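Local coordinates for ABC transporter substrate binding protein (Ribose) (Agrobacterium vitis, PDB 4WUT) that probably binds a sugar in the periplasm for uptake by an ABC transporter, and here holds beta-D-fucopyranose in the cleft between its two lobes, at residues I113-S118 / A163-G168; A127-D132 / K289-G294; I29-N34 / A89-D94. All coordinates share one frame; numbering follows the deposited sequence.

Contact 1 of 3, residues I113-S118 / A163-G168; sequences IDSMLS and AGSEIG. With FCB (beta-D-fucopyranose), chain E.
This is one wall of the fucose pocket, where the loop that follows strand 110-113 in one lobe meets the N-terminal end of helix 164-180 in the other. S115 and S165 make the crossing. The backbone N of S165 donates to S115 OG at 3.2 Å, with a bent N-H...O angle of 145°. S115 OG in turn gives its proton to D114 OD2 at 2.8 Å, coming in 42° above the carboxylate plane, and K31 NZ also bonds to this hydroxyl. S115 OG is therefore gripped by several partners and helps fix the rotation of the D114 carboxylate. With CG anti to the backbone N (chi1 175°), that carboxylate is swung out to the sugar, which it holds with both oxygens: O2 of the fucose donates to OD1 at 2.6 Å and O3 to OD2 at 2.5 Å, the second very short. S165 OG lies 3.0 Å from fucose O3 and also bonds Y159 OH.

Away from the sugar the contact turns apolar and close. G164 has no side chain, and its CA comes within 4.2 Å of the CA of S115. The CG of the selenomethionine M116 presses on that same G164 CA at 3.5 Å, tighter than usual for two carbons. Farther out, its SE only grazes I167 CD1. The carbonyl oxygen of M116 is buried here with no partner in the model.

Behind the loop, V41 of helix 36-49 packs on I113, and F37 and W38 of the same helix on D114, while strand 127-130 backs the same loop, with L129 against I113 and F128 against M116.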
loop_
_atom_site.group_PDB
_atom_site.type_symbol
_atom_site.label_atom_id
_atom_site.label_comp_id
_atom_site.label_asym_id
_atom_site.label_seq_id
_atom_site.Cartn_x
_atom_site.Cartn_y
_atom_site.Cartn_z
ATOM N N ILE A 113 -4.366 8.534 4.771
ATOM C CA ILE A 113 -4.444 7.082 4.754
ATOM C C ILE A 113 -3.283 6.462 3.992
ATOM O O ILE A 113 -2.716 7.089 3.077
ATOM C CB ILE A 113 -5.780 6.580 4.188
ATOM C CG1 ILE A 113 -6.039 7.194 2.811
ATOM C CG2 ILE A 113 -6.912 6.866 5.163
ATOM C CD1 ILE A 113 -7.095 6.465 2.018
ATOM N N ASP A 114 -2.894 5.271 4.441
ATOM C CA ASP A 114 -2.032 4.349 3.702
ATOM C C ASP A 114 -0.549 4.695 3.694
ATOM O O ASP A 114 0.295 3.860 4.032
ATOM C CB ASP A 114 -2.510 4.171 2.261
ATOM C CG ASP A 114 -1.572 3.317 1.468
ATOM O OD1 ASP A 114 -1.583 2.078 1.669
ATOM O OD2 ASP A 114 -0.775 3.861 0.657
ATOM N N SER A 115 -0.229 5.922 3.294
ATOM C CA SER A 115 1.150 6.328 3.063
ATOM C C SER A 115 1.411 7.588 3.868
ATOM O O SER A 115 0.662 8.561 3.786
ATOM C CB SER A 115 1.369 6.633 1.586
ATOM O OG SER A 115 1.527 5.452 0.850
HETATM N N MSE A 116 2.462 7.559 4.670
HETATM C CA MSE A 116 2.779 8.667 5.550
HETATM C C MSE A 116 3.130 9.961 4.830
HETATM O O MSE A 116 3.554 9.972 3.658
HETATM C CB MSE A 116 3.959 8.291 6.460
HETATM C CG MSE A 116 5.161 7.773 5.735
HETATM SE SE MSE A 116 6.786 7.768 6.837
HETATM C CE MSE A 116 7.070 9.700 7.044
ATOM N N LEU A 117 2.925 11.045 5.562
ATOM C CA LEU A 117 3.549 12.328 5.255
ATOM C C LEU A 117 4.762 12.540 6.139
ATOM O O LEU A 117 4.869 11.958 7.220
ATOM C CB LEU A 117 2.590 13.478 5.526
ATOM C CG LEU A 117 1.475 13.755 4.532
ATOM C CD1 LEU A 117 0.689 14.985 4.958
ATOM C CD2 LEU A 117 2.011 13.932 3.093
ATOM N N SER A 118 5.658 13.413 5.707
ATOM C CA SER A 118 6.808 13.808 6.487
ATOM C C SER A 118 6.425 14.301 7.885
ATOM O O SER A 118 5.326 14.812 8.093
ATOM C CB SER A 118 7.507 14.943 5.742
ATOM O OG SER A 118 8.542 15.502 6.513
ATOM N N ALA A 163 7.994 6.529 -1.455
ATOM C CA ALA A 163 6.599 6.745 -1.190
ATOM C C ALA A 163 6.357 6.331 0.290
ATOM O O ALA A 163 7.081 5.498 0.836
ATOM C CB ALA A 163 5.733 5.980 -2.166
ATOM N N GLY A 164 5.421 6.969 0.957
ATOM C CA GLY A 164 5.291 6.816 2.384
ATOM C C GLY A 164 5.201 5.380 2.841
ATOM O O GLY A 164 5.930 4.982 3.750
ATOM N N SER A 165 4.314 4.599 2.243
ATOM C CA SER A 165 4.184 3.188 2.676
ATOM C C SER A 165 5.447 2.381 2.331
ATOM O O SER A 165 5.815 1.434 3.041
ATOM C CB SER A 165 2.965 2.558 2.035
ATOM O OG SER A 165 3.055 2.635 0.620
ATOM N N GLU A 166 6.129 2.779 1.268
ATOM C CA GLU A 166 7.277 2.043 0.757
ATOM C C GLU A 166 8.473 2.127 1.710
ATOM O O GLU A 166 9.201 1.157 1.877
ATOM C CB GLU A 166 7.684 2.601 -0.613
ATOM C CG GLU A 166 8.627 1.725 -1.407
ATOM C CD GLU A 166 10.114 2.012 -1.181
ATOM O OE1 GLU A 166 10.454 3.089 -0.632
ATOM O OE2 GLU A 166 10.951 1.156 -1.565
ATOM N N ILE A 167 8.701 3.297 2.295
ATOM C CA ILE A 167 9.856 3.507 3.178
ATOM C C ILE A 167 9.899 2.492 4.321
ATOM O O ILE A 167 10.901 1.804 4.534
ATOM C CB ILE A 167 9.802 4.892 3.827
ATOM C CG1 ILE A 167 9.845 5.994 2.769
ATOM C CG2 ILE A 167 10.947 5.053 4.832
ATOM C CD1 ILE A 167 9.557 7.388 3.334
ATOM N N GLY A 168 8.798 2.416 5.066
ATOM C CA GLY A 168 8.720 1.530 6.203
ATOM C C GLY A 168 8.644 0.080 5.780
ATOM O O GLY A 168 9.260 -0.776 6.390
HETATM C C1 FCB E . -0.538 -0.858 -1.535
HETATM C C2 FCB E . 0.193 0.352 -0.968
HETATM C C3 FCB E . -0.296 1.575 -1.526
HETATM C C4 FCB E . -0.274 1.518 -3.077
HETATM C C5 FCB E . -1.032 0.214 -3.451
HETATM C C6 FCB E . -1.108 -0.004 -4.991
HETATM O O1 FCB E . 0.202 -1.929 -1.182
HETATM O O2 FCB E . -0.067 0.347 0.464
HETATM O O3 FCB E . 0.571 2.630 -1.035
HETATM O O4 FCB E . 1.082 1.543 -3.589
HETATM O O5 FCB E . -0.384 -0.870 -2.947
#

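Contact 2 of 3, residues A127-D132 / K289-G294; sequences AFLATD and KFIDTG
L129 and I291 lie side by side on one face of two parallel strands, and this is the tight half of the contact: L129 CG meets I291 CD1 at 3.8 Å, and T293 CG2 closes in beside L129 CB. The backbones are zipped by a parallel ladder, F128 N to K289 O (2.8 Å), I291 N to F128 O (2.9 Å, nearly straight at 174°) and A130 N to I291 O (3.0 Å). A fourth bond, T293 N to A130 O, is skewed, its donor standing 59° out of the carbonyl plane as the strand breaks off.

The other face is looser. F290 brings CD1 to the edge of the F128 ring, 4.0 Å from F128 CB, and F290 itself is exposed. Past the strands, water takes over: one molecule links T131 OG1, T293 OG1 and G294 O, another joins D132 N to D292 OD1, which also closes an Asx turn onto G294 N. T131 OG1 bonds Q265 as well, and D132 OD1 caps A135 N. These ends probably belong to the hinge between the lobes, as in related periplasmic binding proteins.

Helix 267-282 covers the L129 face, with K273 on L129 and M270 on T131 and T293, while strand 110-113 flanks 127-130 on its other edge.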
loop_
_atom_site.group_PDB
_atom_site.type_symbol
_atom_site.label_atom_id
_atom_site.label_comp_id
_atom_site.label_asym_id
_atom_site.label_seq_id
_atom_site.Cartn_x
_atom_site.Cartn_y
_atom_site.Cartn_z
ATOM N N ALA A 127 -5.515 12.834 11.581
ATOM C CA ALA A 127 -5.370 11.409 11.822
ATOM C C ALA A 127 -4.624 10.760 10.664
ATOM O O ALA A 127 -4.595 11.284 9.566
ATOM C CB ALA A 127 -6.740 10.748 12.043
ATOM N N PHE A 128 -4.018 9.616 10.974
ATOM C CA PHE A 128 -3.292 8.808 10.013
ATOM C C PHE A 128 -3.668 7.352 10.227
ATOM O O PHE A 128 -3.389 6.789 11.295
ATOM C CB PHE A 128 -1.781 9.006 10.199
ATOM C CG PHE A 128 -0.933 8.149 9.303
ATOM C CD1 PHE A 128 -1.177 8.063 7.955
ATOM C CD2 PHE A 128 0.139 7.453 9.827
ATOM C CE1 PHE A 128 -0.382 7.274 7.142
ATOM C CE2 PHE A 128 0.935 6.656 9.024
ATOM C CZ PHE A 128 0.683 6.570 7.684
ATOM N N LEU A 129 -4.314 6.779 9.204
ATOM C CA LEU A 129 -4.785 5.393 9.239
ATOM C C LEU A 129 -4.003 4.587 8.225
ATOM O O LEU A 129 -4.026 4.899 7.038
ATOM C CB LEU A 129 -6.265 5.304 8.849
ATOM C CG LEU A 129 -7.346 5.939 9.710
ATOM C CD1 LEU A 129 -7.338 7.445 9.592
ATOM C CD2 LEU A 129 -8.707 5.395 9.314
ATOM N N ALA A 130 -3.307 3.564 8.669
ATOM C CA ALA A 130 -2.431 2.816 7.783
ATOM C C ALA A 130 -1.967 1.525 8.425
ATOM O O ALA A 130 -2.046 1.332 9.655
ATOM C CB ALA A 130 -1.209 3.675 7.392
ATOM N N THR A 131 -1.478 0.630 7.582
ATOM C CA THR A 131 -0.677 -0.501 8.041
ATOM C C THR A 131 0.535 -0.004 8.838
ATOM O O THR A 131 1.108 1.032 8.520
ATOM C CB THR A 131 -0.185 -1.317 6.842
ATOM O OG1 THR A 131 -1.311 -1.773 6.099
ATOM C CG2 THR A 131 0.677 -2.508 7.249
ATOM N N ASP A 132 0.916 -0.710 9.891
ATOM C CA ASP A 132 2.236 -0.523 10.457
ATOM C C ASP A 132 3.237 -1.133 9.495
ATOM O O ASP A 132 3.557 -2.326 9.558
ATOM C CB ASP A 132 2.321 -1.194 11.829
ATOM C CG ASP A 132 3.688 -1.085 12.458
ATOM O OD1 ASP A 132 4.673 -0.758 11.767
ATOM O OD2 ASP A 132 3.794 -1.351 13.676
ATOM N N LYS A 289 -5.499 9.766 16.785
ATOM C CA LYS A 289 -4.654 10.323 15.725
ATOM C C LYS A 289 -3.906 9.268 14.920
ATOM O O LYS A 289 -3.675 9.448 13.732
ATOM C CB LYS A 289 -3.673 11.352 16.293
ATOM C CG LYS A 289 -2.967 12.123 15.191
ATOM C CD LYS A 289 -2.214 13.333 15.727
ATOM C CE LYS A 289 -2.127 14.456 14.703
ATOM N NZ LYS A 289 -1.709 13.945 13.412
ATOM N N PHE A 290 -3.542 8.157 15.538
ATOM C CA PHE A 290 -2.808 7.127 14.838
ATOM C C PHE A 290 -3.576 5.828 14.942
ATOM O O PHE A 290 -3.809 5.318 16.026
ATOM C CB PHE A 290 -1.381 7.030 15.368
ATOM C CG PHE A 290 -0.577 8.287 15.123
ATOM C CD1 PHE A 290 -0.183 8.623 13.834
ATOM C CD2 PHE A 290 -0.241 9.132 16.154
ATOM C CE1 PHE A 290 0.548 9.773 13.581
ATOM C CE2 PHE A 290 0.491 10.295 15.904
ATOM C CZ PHE A 290 0.880 10.609 14.610
ATOM N N ILE A 291 -4.008 5.346 13.789
ATOM C CA ILE A 291 -4.862 4.183 13.690
ATOM C C ILE A 291 -4.157 3.129 12.829
ATOM O O ILE A 291 -3.783 3.369 11.672
ATOM C CB ILE A 291 -6.257 4.586 13.120
ATOM C CG1 ILE A 291 -6.922 5.651 14.018
ATOM C CG2 ILE A 291 -7.129 3.363 12.917
ATOM C CD1 ILE A 291 -8.065 6.408 13.369
ATOM N N ASP A 292 -3.952 1.961 13.421
ATOM C CA ASP A 292 -3.324 0.819 12.764
ATOM C C ASP A 292 -4.458 -0.007 12.187
ATOM O O ASP A 292 -5.282 -0.548 12.939
ATOM C CB ASP A 292 -2.567 0.007 13.826
ATOM C CG ASP A 292 -1.934 -1.271 13.288
ATOM O OD1 ASP A 292 -2.175 -1.637 12.122
ATOM O OD2 ASP A 292 -1.207 -1.944 14.068
ATOM N N THR A 293 -4.495 -0.120 10.867
ATOM C CA THR A 293 -5.598 -0.777 10.165
ATOM C C THR A 293 -5.354 -2.275 9.970
ATOM O O THR A 293 -6.179 -2.970 9.383
ATOM C CB THR A 293 -5.912 -0.084 8.821
ATOM O OG1 THR A 293 -4.691 0.243 8.144
ATOM C CG2 THR A 293 -6.696 1.218 9.052
ATOM N N GLY A 294 -4.223 -2.762 10.478
ATOM C CA GLY A 294 -3.994 -4.184 10.663
ATOM C C GLY A 294 -3.414 -4.898 9.458
ATOM O O GLY A 294 -3.399 -4.366 8.373
HETATM O O HOH W 1 -3.750 -2.103 7.061
HETATM O O HOH W 2 -0.648 -3.097 10.678
#

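Contact 3 of 3, residues I29-N34 / A89-D94; sequences IVKTVN and APSDPD. With FCB (beta-D-fucopyranose), chain E.
K31 runs its side chain past S91 and the A89 carbonyl like a rod laid alongside a rail. Its CG sits beside the backbone N (chi1 -58°), and from there the chain is fully extended, which carries NZ into the sugar pocket. The two loops leave the C-terminal ends of the neighbouring parallel strands 25-29 and 85-88, the end of the sheet where the sugar binds. Early on its path K31 CG rests 3.3 Å from S91 OG and 3.5 Å from A89 O, so the polar oxygens flank the aliphatic part of the lysine. Farther along, K31 CE passes P90 O at 3.6 Å. At the end NZ donates to fucose O3 at 2.8 Å.

S91 turns its hydroxyl to the base of the K31 chain. S91 OG also bonds a water at 2.7 Å, and that water donates to K31 O. At the strand ends the backbones join directly, A89 N giving to I29 O at 2.9 Å with an angle of 167°. The methyl of A89 points toward V30, whose CG1 it meets only loosely.

Q71, from helix 68-80, ties the two loops together: its NE2 bonds the carbonyls of both V30 and A89, and its OE1 takes the backbone N of S91. W38 of helix 36-49 covers V30, K31 and A89 as well.

Chemically, the contact brings a single ammonium group to the sugar: S91 OG, A89 O and P90 O line the aliphatic chain, and NZ ends at fucose O3. NZ also has partners in the 113-118 loop, among them the D114 carboxylate in a long, weak ion pair. With that carboxylate nearby, the lysine probably stays positively charged and helps polarise fucose O3.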
loop_
_atom_site.group_PDB
_atom_site.type_symbol
_atom_site.label_atom_id
_atom_site.label_comp_id
_atom_site.label_asym_id
_atom_site.label_seq_id
_atom_site.Cartn_x
_atom_site.Cartn_y
_atom_site.Cartn_z
ATOM N N ILE A 29 -8.818 11.545 -2.226
ATOM C CA ILE A 29 -7.768 11.666 -3.223
ATOM C C ILE A 29 -6.723 10.585 -2.991
ATOM O O ILE A 29 -6.061 10.541 -1.935
ATOM C CB ILE A 29 -7.124 13.082 -3.195
ATOM C CG1 ILE A 29 -8.170 14.141 -3.529
ATOM C CG2 ILE A 29 -5.925 13.151 -4.169
ATOM C CD1 ILE A 29 -7.706 15.575 -3.295
ATOM N N VAL A 30 -6.597 9.682 -3.957
ATOM C CA VAL A 30 -5.713 8.542 -3.817
ATOM C C VAL A 30 -4.620 8.551 -4.873
ATOM O O VAL A 30 -4.583 9.450 -5.713
ATOM C CB VAL A 30 -6.495 7.207 -3.855
ATOM C CG1 VAL A 30 -7.456 7.116 -2.653
ATOM C CG2 VAL A 30 -7.232 7.029 -5.156
ATOM N N LYS A 31 -3.702 7.581 -4.836
ATOM C CA LYS A 31 -2.541 7.656 -5.704
ATOM C C LYS A 31 -2.838 7.387 -7.178
ATOM O O LYS A 31 -2.134 7.872 -8.038
ATOM C CB LYS A 31 -1.443 6.705 -5.255
ATOM C CG LYS A 31 -0.934 6.919 -3.817
ATOM C CD LYS A 31 0.216 5.968 -3.537
ATOM C CE LYS A 31 0.641 5.928 -2.078
ATOM N NZ LYS A 31 1.763 4.976 -1.918
ATOM N N THR A 32 -3.865 6.572 -7.431
ATOM C CA THR A 32 -4.345 6.323 -8.782
ATOM C C THR A 32 -5.707 5.669 -8.647
ATOM O O THR A 32 -5.994 5.032 -7.640
ATOM C CB THR A 32 -3.420 5.395 -9.586
ATOM O OG1 THR A 32 -3.927 5.273 -10.920
ATOM C CG2 THR A 32 -3.305 4.004 -8.948
ATOM N N VAL A 33 -6.576 5.857 -9.629
ATOM C CA VAL A 33 -7.883 5.204 -9.576
ATOM C C VAL A 33 -7.811 3.844 -10.271
ATOM O O VAL A 33 -8.641 2.960 -10.025
ATOM C CB VAL A 33 -8.974 6.074 -10.214
ATOM C CG1 VAL A 33 -9.306 7.242 -9.292
ATOM C CG2 VAL A 33 -8.533 6.556 -11.599
ATOM N N ASN A 34 -6.790 3.677 -11.107
ATOM C CA ASN A 34 -6.585 2.444 -11.857
ATOM C C ASN A 34 -5.964 1.338 -11.021
ATOM O O ASN A 34 -4.795 0.980 -11.238
ATOM C CB ASN A 34 -5.671 2.723 -13.050
ATOM C CG ASN A 34 -6.193 3.836 -13.930
ATOM O OD1 ASN A 34 -7.406 3.956 -14.138
ATOM N ND2 ASN A 34 -5.281 4.658 -14.463
ATOM N N ALA A 89 -4.387 9.852 0.362
ATOM C CA ALA A 89 -3.288 8.889 0.358
ATOM C C ALA A 89 -2.156 9.517 -0.456
ATOM O O ALA A 89 -2.153 9.442 -1.698
ATOM C CB ALA A 89 -3.700 7.572 -0.257
ATOM N N PRO A 90 -1.220 10.174 0.221
ATOM C CA PRO A 90 -0.257 11.009 -0.509
ATOM C C PRO A 90 0.727 10.169 -1.289
ATOM O O PRO A 90 1.281 9.209 -0.750
ATOM C CB PRO A 90 0.462 11.788 0.597
ATOM C CG PRO A 90 0.294 10.948 1.795
ATOM C CD PRO A 90 -1.055 10.308 1.677
ATOM N N SER A 91 0.976 10.541 -2.549
ATOM C CA SER A 91 1.877 9.780 -3.400
ATOM C C SER A 91 3.356 10.007 -3.060
ATOM O O SER A 91 4.219 9.238 -3.506
ATOM C CB SER A 91 1.614 10.102 -4.859
ATOM O OG SER A 91 0.290 9.716 -5.187
ATOM N N ASP A 92 3.627 11.046 -2.276
ATOM C CA ASP A 92 4.981 11.356 -1.820
ATOM C C ASP A 92 4.878 12.012 -0.440
ATOM O O ASP A 92 3.957 12.803 -0.215
ATOM C CB ASP A 92 5.703 12.302 -2.788
ATOM C CG ASP A 92 7.179 12.471 -2.429
ATOM O OD1 ASP A 92 7.955 11.579 -2.823
ATOM O OD2 ASP A 92 7.552 13.458 -1.734
ATOM N N PRO A 93 5.778 11.665 0.504
ATOM C CA PRO A 93 5.618 12.213 1.847
ATOM C C PRO A 93 6.046 13.664 1.999
ATOM O O PRO A 93 5.652 14.295 2.971
ATOM C CB PRO A 93 6.490 11.287 2.707
ATOM C CG PRO A 93 7.480 10.697 1.793
ATOM C CD PRO A 93 6.811 10.616 0.445
ATOM N N ASP A 94 6.800 14.165 1.041
ATOM C CA ASP A 94 7.292 15.532 1.072
ATOM C C ASP A 94 6.583 16.461 0.082
ATOM O O ASP A 94 6.216 17.591 0.433
ATOM C CB ASP A 94 8.799 15.521 0.823
ATOM C CG ASP A 94 9.549 14.785 1.905
ATOM O OD1 ASP A 94 9.558 15.285 3.045
ATOM O OD2 ASP A 94 10.123 13.707 1.620
HETATM C C1 FCB E . -0.538 -0.858 -1.535
HETATM C C2 FCB E . 0.193 0.352 -0.968
HETATM C C3 FCB E . -0.296 1.575 -1.526
HETATM C C4 FCB E . -0.274 1.518 -3.077
HETATM C C5 FCB E . -1.032 0.214 -3.451
HETATM C C6 FCB E . -1.108 -0.004 -4.991
HETATM O O1 FCB E . 0.202 -1.929 -1.182
HETATM O O2 FCB E . -0.067 0.347 0.464
HETATM O O3 FCB E . 0.571 2.630 -1.035
HETATM O O4 FCB E . 1.082 1.543 -3.589
HETATM O O5 FCB E . -0.384 -0.870 -2.947
HETATM O O HOH W 3 -0.347 10.058 -7.798
#

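Contacts 1 and 3 are the buried ones and share the fucose, while contact 2 is partly buried, with F290 and D292 exposed. Their chemistry follows: contact 1 brings a carboxylate and two serine hydroxyls to the sugar, contact 3 an ammonium group beside one backbone bond, whereas contact 2 is a backbone ladder with apolar packing and two waters. Contacts 1 and 3 also touch each other, S118 N bonding P93 O, and contact 2 abuts contact 1 through D114 N and L129 O. Contacts 2 and 3 do not touch. Only contact 1 brings the two lobes together at the sugar; contact 3 works within one lobe, and contact 2 leads into segments passing between lobes.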